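Local coordinates for protein extracellular ligand-binding receptor (Rhodopseudomonas palustris, PDB 4F06) that binds p-hydroxybenzoic acid and probably serves as the solute-binding component of an ABC transporter for lignin-derived aromatic acids, at residues D30-E35 / A287-A292; V45-R50 / L294-I299. One frame throughout, in Å; residues are numbered along the deposited sequence. Where two conformers were deposited one is given.

Contact 1 of 2, residues D30-E35 / A287-A292; sequences DAWVAE and AAYDGA. With SO4 (sulfate ion), chain D.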
loop_
_atom_site.group_PDB
_atom_site.type_symbol
_atom_site.label_atom_id
_atom_site.label_comp_id
_atom_site.label_asym_id
_atom_site.label_seq_id
_atom_site.Cartn_x
_atom_site.Cartn_y
_atom_site.Cartn_z
ATOM N N ASP A 30 7.718 14.216 6.157
ATOM C CA ASP A 30 8.898 15.029 6.464
ATOM C C ASP A 30 9.714 15.274 5.212
ATOM O O ASP A 30 10.297 16.355 5.049
ATOM C CB ASP A 30 9.782 14.344 7.525
ATOM C CG ASP A 30 9.206 14.399 8.917
ATOM O OD1 ASP A 30 8.264 15.172 9.157
ATOM O OD2 ASP A 30 9.763 13.696 9.825
ATOM N N ALA A 31 9.792 14.286 4.326
ATOM C CA ALA A 31 10.509 14.464 3.066
ATOM C C ALA A 31 9.818 15.529 2.196
ATOM O O ALA A 31 10.482 16.402 1.584
ATOM C CB ALA A 31 10.637 13.146 2.296
ATOM N N TRP A 32 8.487 15.468 2.128
ATOM C CA TRP A 32 7.730 16.476 1.403
ATOM C C TRP A 32 8.024 17.872 1.919
ATOM O O TRP A 32 8.273 18.791 1.131
ATOM C CB TRP A 32 6.207 16.133 1.484
ATOM C CG TRP A 32 5.432 17.192 0.766
ATOM C CD1 TRP A 32 4.840 18.319 1.336
ATOM C CD2 TRP A 32 5.237 17.305 -0.664
ATOM N NE1 TRP A 32 4.254 19.085 0.343
ATOM C CE2 TRP A 32 4.485 18.537 -0.881
ATOM C CE3 TRP A 32 5.601 16.516 -1.758
ATOM C CZ2 TRP A 32 4.159 18.984 -2.162
ATOM C CZ3 TRP A 32 5.273 16.984 -3.037
ATOM C CH2 TRP A 32 4.570 18.179 -3.217
ATOM N N VAL A 33 7.972 18.047 3.232
ATOM C CA VAL A 33 8.229 19.344 3.860
ATOM C C VAL A 33 9.679 19.757 3.676
ATOM O O VAL A 33 9.981 20.947 3.489
ATOM C CB VAL A 33 7.778 19.295 5.352
ATOM C CG1 VAL A 33 8.182 20.563 6.067
ATOM C CG2 VAL A 33 6.262 19.093 5.426
ATOM N N ALA A 34 10.605 18.809 3.702
ATOM C CA ALA A 34 12.032 19.171 3.478
ATOM C C ALA A 34 12.208 19.821 2.118
ATOM O O ALA A 34 13.045 20.714 1.971
ATOM C CB ALA A 34 12.923 17.938 3.610
ATOM N N GLU A 35 11.443 19.368 1.117
ATOM C CA GLU A 35 11.532 19.933 -0.212
ATOM C C GLU A 35 10.671 21.172 -0.384
ATOM O O GLU A 35 11.068 22.104 -1.092
ATOM C CB GLU A 35 11.155 18.849 -1.240
ATOM C CG GLU A 35 11.159 19.282 -2.689
ATOM C CD GLU A 35 12.518 19.582 -3.241
ATOM O OE1 GLU A 35 13.529 19.235 -2.597
ATOM O OE2 GLU A 35 12.619 20.161 -4.349
ATOM N N ALA A 287 3.449 6.878 -0.461
ATOM C CA ALA A 287 2.006 7.231 -0.435
ATOM C C ALA A 287 1.823 8.495 0.405
ATOM O O ALA A 287 0.955 9.308 0.092
ATOM C CB ALA A 287 1.201 6.084 0.133
ATOM N N ALA A 288 2.614 8.637 1.466
ATOM C CA ALA A 288 2.520 9.844 2.310
ATOM C C ALA A 288 3.079 11.086 1.615
ATOM O O ALA A 288 2.496 12.168 1.740
ATOM C CB ALA A 288 3.197 9.593 3.667
ATOM N N TYR A 289 4.189 10.918 0.900
ATOM C CA TYR A 289 4.782 12.033 0.161
ATOM C C TYR A 289 3.775 12.546 -0.887
ATOM O O TYR A 289 3.523 13.760 -0.982
ATOM C CB TYR A 289 6.061 11.513 -0.504
ATOM C CG TYR A 289 6.907 12.563 -1.211
ATOM C CD1 TYR A 289 7.857 13.335 -0.504
ATOM C CD2 TYR A 289 6.752 12.801 -2.573
ATOM C CE1 TYR A 289 8.642 14.278 -1.143
ATOM C CE2 TYR A 289 7.543 13.749 -3.219
ATOM C CZ TYR A 289 8.466 14.506 -2.505
ATOM O OH TYR A 289 9.228 15.490 -3.112
ATOM N N ASP A 290 3.202 11.636 -1.686
ATOM C CA ASP A 290 2.204 12.003 -2.683
ATOM C C ASP A 290 0.901 12.499 -2.026
ATOM O O ASP A 290 0.206 13.369 -2.588
ATOM C CB ASP A 290 1.960 10.861 -3.655
ATOM C CG ASP A 290 3.146 10.675 -4.597
ATOM O OD1 ASP A 290 3.670 11.686 -5.124
ATOM O OD2 ASP A 290 3.537 9.522 -4.815
ATOM N N GLY A 291 0.530 11.937 -0.860
ATOM C CA GLY A 291 -0.662 12.410 -0.180
ATOM C C GLY A 291 -0.461 13.843 0.313
ATOM O O GLY A 291 -1.404 14.669 0.227
ATOM N N ALA A 292 0.748 14.174 0.780
ATOM C CA ALA A 292 1.019 15.556 1.187
ATOM C C ALA A 292 0.923 16.506 -0.028
ATOM O O ALA A 292 0.376 17.612 0.114
ATOM C CB ALA A 292 2.385 15.661 1.844
HETATM S S SO4 D . 8.669 17.114 -6.518
HETATM O O1 SO4 D . 8.190 16.789 -5.178
HETATM O O2 SO4 D . 8.940 18.551 -6.559
HETATM O O3 SO4 D . 9.879 16.342 -6.815
HETATM O O4 SO4 D . 7.621 16.949 -7.555
#
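Trp-32 drives the edge of its indole into the flat of the Tyr-289 ring, with CE3 of Trp-32 over the middle of the phenol and 3.6 Å from CZ of Tyr-289. The planes meet at 75° and the centroids of the six-membered rings lie 5.1 Å apart, a T-shaped stack in which tryptophan gives the edge and tyrosine the face. Ala-292 covers one face of the same indole: its CB makes a CH-pi contact 3.8 Å from the centroid of the Trp-32 five-membered ring. Tyr-289 also presses on the main chain of the facing helix, its CD1 3.4 Å from N of Trp-32, while C of Ala-31 sits at the ring's edge. The phenol gets this far because CG of Tyr-289 is anti to the backbone N (chi1 -174°). Its OH donates to O1 of a sulfate ion at 2.7 Å, which ties down the far end of the ring; the sulfate, probably from the crystallisation liquor, has a second partner in His-36. A leucine in place of Tyr-289 would probably leave the indole edge without its aromatic face and the sulfate without this donor. In the next shell, Phe-267 meets Tyr-289 edge-to-face, and Leu-270 of helix 262-273 touches both Ala-31 and Tyr-289. The axes of the two short segments, 30-35 and 287-292, cross at -48° and come within 8.8 Å, close enough for Ala-292 to reach the indole with a lone methyl. Helix 19-36 thus packs on helix 283-301 within a type I periplasmic-binding-protein fold, placing Trp-32 in the wall of a p-hydroxybenzoic acid pocket.

Contact 2 of 2, residues V45-R50 / L294-I299; sequences VEFVYR and LIYKMI. With PHB (p-hydroxybenzoic acid), chain C; SO4 (sulfate ion), chain H.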
loop_
_atom_site.group_PDB
_atom_site.type_symbol
_atom_site.label_atom_id
_atom_site.label_comp_id
_atom_site.label_asym_id
_atom_site.label_seq_id
_atom_site.Cartn_x
_atom_site.Cartn_y
_atom_site.Cartn_z
ATOM N N VAL A 45 0.952 24.716 7.536
ATOM C CA VAL A 45 0.316 23.385 7.560
ATOM C C VAL A 45 1.053 22.591 8.626
ATOM O O VAL A 45 2.280 22.473 8.596
ATOM C CB VAL A 45 0.397 22.688 6.189
ATOM C CG1 VAL A 45 -0.336 21.347 6.210
ATOM C CG2 VAL A 45 -0.186 23.624 5.128
ATOM N N GLU A 46 0.286 22.012 9.556
ATOM C CA GLU A 46 0.860 21.193 10.618
ATOM C C GLU A 46 0.221 19.797 10.563
ATOM O O GLU A 46 -1.002 19.692 10.580
ATOM C CB GLU A 46 0.575 21.839 12.002
ATOM C CG GLU A 46 1.122 21.058 13.179
ATOM C CD GLU A 46 0.728 21.650 14.517
ATOM O OE1 GLU A 46 0.295 22.841 14.596
ATOM O OE2 GLU A 46 0.866 20.909 15.525
ATOM N N PHE A 47 1.051 18.758 10.591
ATOM C CA PHE A 47 0.596 17.377 10.644
ATOM C C PHE A 47 0.625 16.897 12.086
ATOM O O PHE A 47 1.622 17.088 12.802
ATOM C CB PHE A 47 1.496 16.534 9.749
ATOM C CG PHE A 47 1.361 16.867 8.280
ATOM C CD1 PHE A 47 2.162 17.873 7.694
ATOM C CD2 PHE A 47 0.454 16.142 7.461
ATOM C CE1 PHE A 47 2.027 18.199 6.344
ATOM C CE2 PHE A 47 0.338 16.474 6.104
ATOM C CZ PHE A 47 1.132 17.481 5.546
ATOM N N VAL A 48 -0.489 16.285 12.500
ATOM C CA VAL A 48 -0.748 15.766 13.871
ATOM C C VAL A 48 -0.957 14.245 13.751
ATOM O O VAL A 48 -1.810 13.812 12.980
ATOM C CB VAL A 48 -2.022 16.426 14.475
ATOM C CG1 VAL A 48 -2.241 15.960 15.929
ATOM C CG2 VAL A 48 -1.919 17.957 14.374
ATOM N N TYR A 49 -0.182 13.441 14.485
ATOM C CA TYR A 49 -0.207 11.983 14.309
ATOM C C TYR A 49 -0.956 11.298 15.438
ATOM O O TYR A 49 -0.767 11.626 16.619
ATOM C CB TYR A 49 1.246 11.428 14.220
ATOM C CG TYR A 49 1.979 11.994 13.028
ATOM C CD1 TYR A 49 2.649 13.216 13.108
ATOM C CD2 TYR A 49 1.961 11.315 11.808
ATOM C CE1 TYR A 49 3.293 13.730 11.986
ATOM C CE2 TYR A 49 2.604 11.834 10.697
ATOM C CZ TYR A 49 3.250 13.034 10.789
ATOM O OH TYR A 49 3.892 13.551 9.676
ATOM N N ARG A 50 -1.746 10.290 15.095
ATOM C CA ARG A 50 -2.447 9.490 16.090
ATOM C C ARG A 50 -2.259 8.018 15.727
ATOM O O ARG A 50 -2.081 7.656 14.547
ATOM C CB ARG A 50 -3.946 9.844 16.079
ATOM C CG ARG A 50 -4.278 11.267 16.518
ATOM C CD ARG A 50 -3.898 11.492 17.984
ATOM N NE ARG A 50 -4.212 12.859 18.445
ATOM C CZ ARG A 50 -3.333 13.842 18.560
ATOM N NH1 ARG A 50 -2.055 13.640 18.234
ATOM N NH2 ARG A 50 -3.740 15.033 19.014
ATOM N N LEU A 294 -1.112 16.173 -2.522
ATOM C CA LEU A 294 -2.555 16.402 -2.766
ATOM C C LEU A 294 -3.140 17.346 -1.720
ATOM O O LEU A 294 -3.986 18.194 -2.037
ATOM C CB LEU A 294 -3.348 15.098 -2.773
ATOM C CG LEU A 294 -2.955 14.124 -3.880
ATOM C CD1 LEU A 294 -3.963 13.015 -3.979
ATOM C CD2 LEU A 294 -2.864 14.813 -5.236
ATOM N N ILE A 295 -2.727 17.206 -0.458
ATOM C CA ILE A 295 -3.215 18.103 0.593
ATOM C C ILE A 295 -2.783 19.540 0.310
ATOM O O ILE A 295 -3.603 20.450 0.435
ATOM C CB ILE A 295 -2.766 17.628 1.985
ATOM C CG1 ILE A 295 -3.468 16.282 2.275
ATOM C CG2 ILE A 295 -3.030 18.697 3.048
ATOM C CD1 ILE A 295 -2.867 15.533 3.433
ATOM N N TYR A 296 -1.534 19.739 -0.127
ATOM C CA TYR A 296 -1.087 21.108 -0.476
ATOM C C TYR A 296 -1.922 21.628 -1.640
ATOM O O TYR A 296 -2.325 22.810 -1.648
ATOM C CB TYR A 296 0.405 21.121 -0.797
ATOM C CG TYR A 296 1.266 21.197 0.461
ATOM C CD1 TYR A 296 0.968 20.475 1.632
ATOM C CD2 TYR A 296 2.447 21.942 0.450
ATOM C CE1 TYR A 296 1.796 20.569 2.756
ATOM C CE2 TYR A 296 3.280 22.012 1.546
ATOM C CZ TYR A 296 2.968 21.313 2.694
ATOM O OH TYR A 296 3.755 21.355 3.787
ATOM N N LYS A 297 -2.193 20.787 -2.644
ATOM C CA LYS A 297 -3.036 21.243 -3.754
ATOM C C LYS A 297 -4.447 21.641 -3.268
ATOM O O LYS A 297 -5.001 22.645 -3.719
ATOM C CB LYS A 297 -3.147 20.129 -4.813
ATOM C CG LYS A 297 -4.052 20.506 -5.980
ATOM C CD LYS A 297 -3.494 21.581 -6.869
ATOM C CE LYS A 297 -4.398 21.735 -8.084
ATOM N NZ LYS A 297 -3.753 22.715 -8.985
HETATM N N MSE A 298 -5.028 20.832 -2.386
HETATM C CA MSE A 298 -6.392 21.124 -1.887
HETATM C C MSE A 298 -6.401 22.428 -1.096
HETATM O O MSE A 298 -7.314 23.237 -1.263
HETATM C CB MSE A 298 -6.917 19.973 -1.017
HETATM C CG MSE A 298 -7.252 18.769 -1.881
HETATM SE SE MSE A 298 -8.223 17.302 -1.121
HETATM C CE MSE A 298 -6.759 16.723 0.028
ATOM N N ILE A 299 -5.380 22.663 -0.262
ATOM C CA ILE A 299 -5.296 23.929 0.460
ATOM C C ILE A 299 -5.153 25.104 -0.525
ATOM O O ILE A 299 -5.816 26.107 -0.344
ATOM C CB ILE A 299 -4.148 23.853 1.495
ATOM C CG1 ILE A 299 -4.495 22.810 2.582
ATOM C CG2 ILE A 299 -3.875 25.204 2.138
ATOM C CD1 ILE A 299 -3.339 22.435 3.496
HETATM C "C1'" PHB C . 2.551 23.144 -3.166
HETATM O "O1'" PHB C . 1.770 24.007 -2.625
HETATM O "O2'" PHB C . 3.774 23.005 -2.932
HETATM C C1 PHB C . 2.035 22.265 -4.215
HETATM C C2 PHB C . 2.929 21.350 -4.823
HETATM C C3 PHB C . 2.475 20.537 -5.842
HETATM C C4 PHB C . 1.128 20.614 -6.212
HETATM C C5 PHB C . 0.237 21.503 -5.576
HETATM C C6 PHB C . 0.686 22.360 -4.558
HETATM O O4 PHB C . 0.722 19.779 -7.210
HETATM S S SO4 H . -0.158 16.741 19.222
HETATM O O1 SO4 H . 0.601 16.919 20.489
HETATM O O2 SO4 H . -1.617 16.857 19.510
HETATM O O3 SO4 H . 0.231 17.814 18.262
HETATM O O4 SO4 H . 0.146 15.415 18.605
HETATM O O HOH W 1 3.795 21.082 6.753
#
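Ile-295 and Phe-47 begin the contact, CD1 of Ile-295 approaching the rim of the phenyl ring near its plane, 4.3 Å from CE2 of Phe-47. One residue on, Tyr-296 meets the same ring edge to edge, its CE1 4.2 Å from CZ of Phe-47, while CG1 of Val-45 lies 4.1 Å from that same CE1 of Tyr-296. With CG of Tyr-296 beside the backbone N (chi1 -83°), the ring lies between the strand and a bound p-hydroxybenzoic acid, whose carboxylate comes to its edge; CB of Tyr-296 is 3.7 Å from ligand atom O1'. The phenol hydroxyl donates to the carbonyl of Gly-37 and accepts from a water 3.0 Å from OH of Tyr-296. That water also donates to O of Val-45, at 2.8 Å, so it ties the tyrosine to the strand's backbone. Trp-32 stacks edge-to-face with Tyr-296 as well. This is alpha/beta layering: helix 283-301, from late in the chain, lies against a sheet whose six strands all come from the first 118 residues, as in type I periplasmic binding proteins, where the chain returns to its first lobe after forming much of the second. Lys-297 is turned from the strand to the ligand, and its aliphatic part does the touching, CB of Lys-297 standing 3.7 Å from C5 of p-hydroxybenzoic acid. Ile-299 then comes back to the sheet, where its CD1 reaches CG2 of Val-45 tip to tip at 3.7 Å, with Val-40 of the adjoining strand against both side chains. At the far end of the strand, Arg-50 grips a sulfate, probably from the crystallisation liquor, through NH1 and NH2, and its NE forms a salt bridge with Glu-66.

The centres of the two contacts are about 10 Å apart, and both are made on helix 283-301, contact 1 on 287-292 and contact 2 on 294-299. Along the chain the segments alternate: 30-35, 45-50, 287-292, 294-299. Helix 19-36 and strand 43-51, from the start of the chain, are thus met by successive turns of one late helix, which fixes it to the lobe with the six-stranded sheet. The contacts touch where NE1 of Trp-32 comes 3.3 Å from CE2 of Tyr-296. Trp-32 from contact 1, with Tyr-296 and Lys-297 from contact 2, line one p-hydroxybenzoic acid pocket, completed by Arg-293, Glu-300 and Met-318; a second pocket is built from other residues.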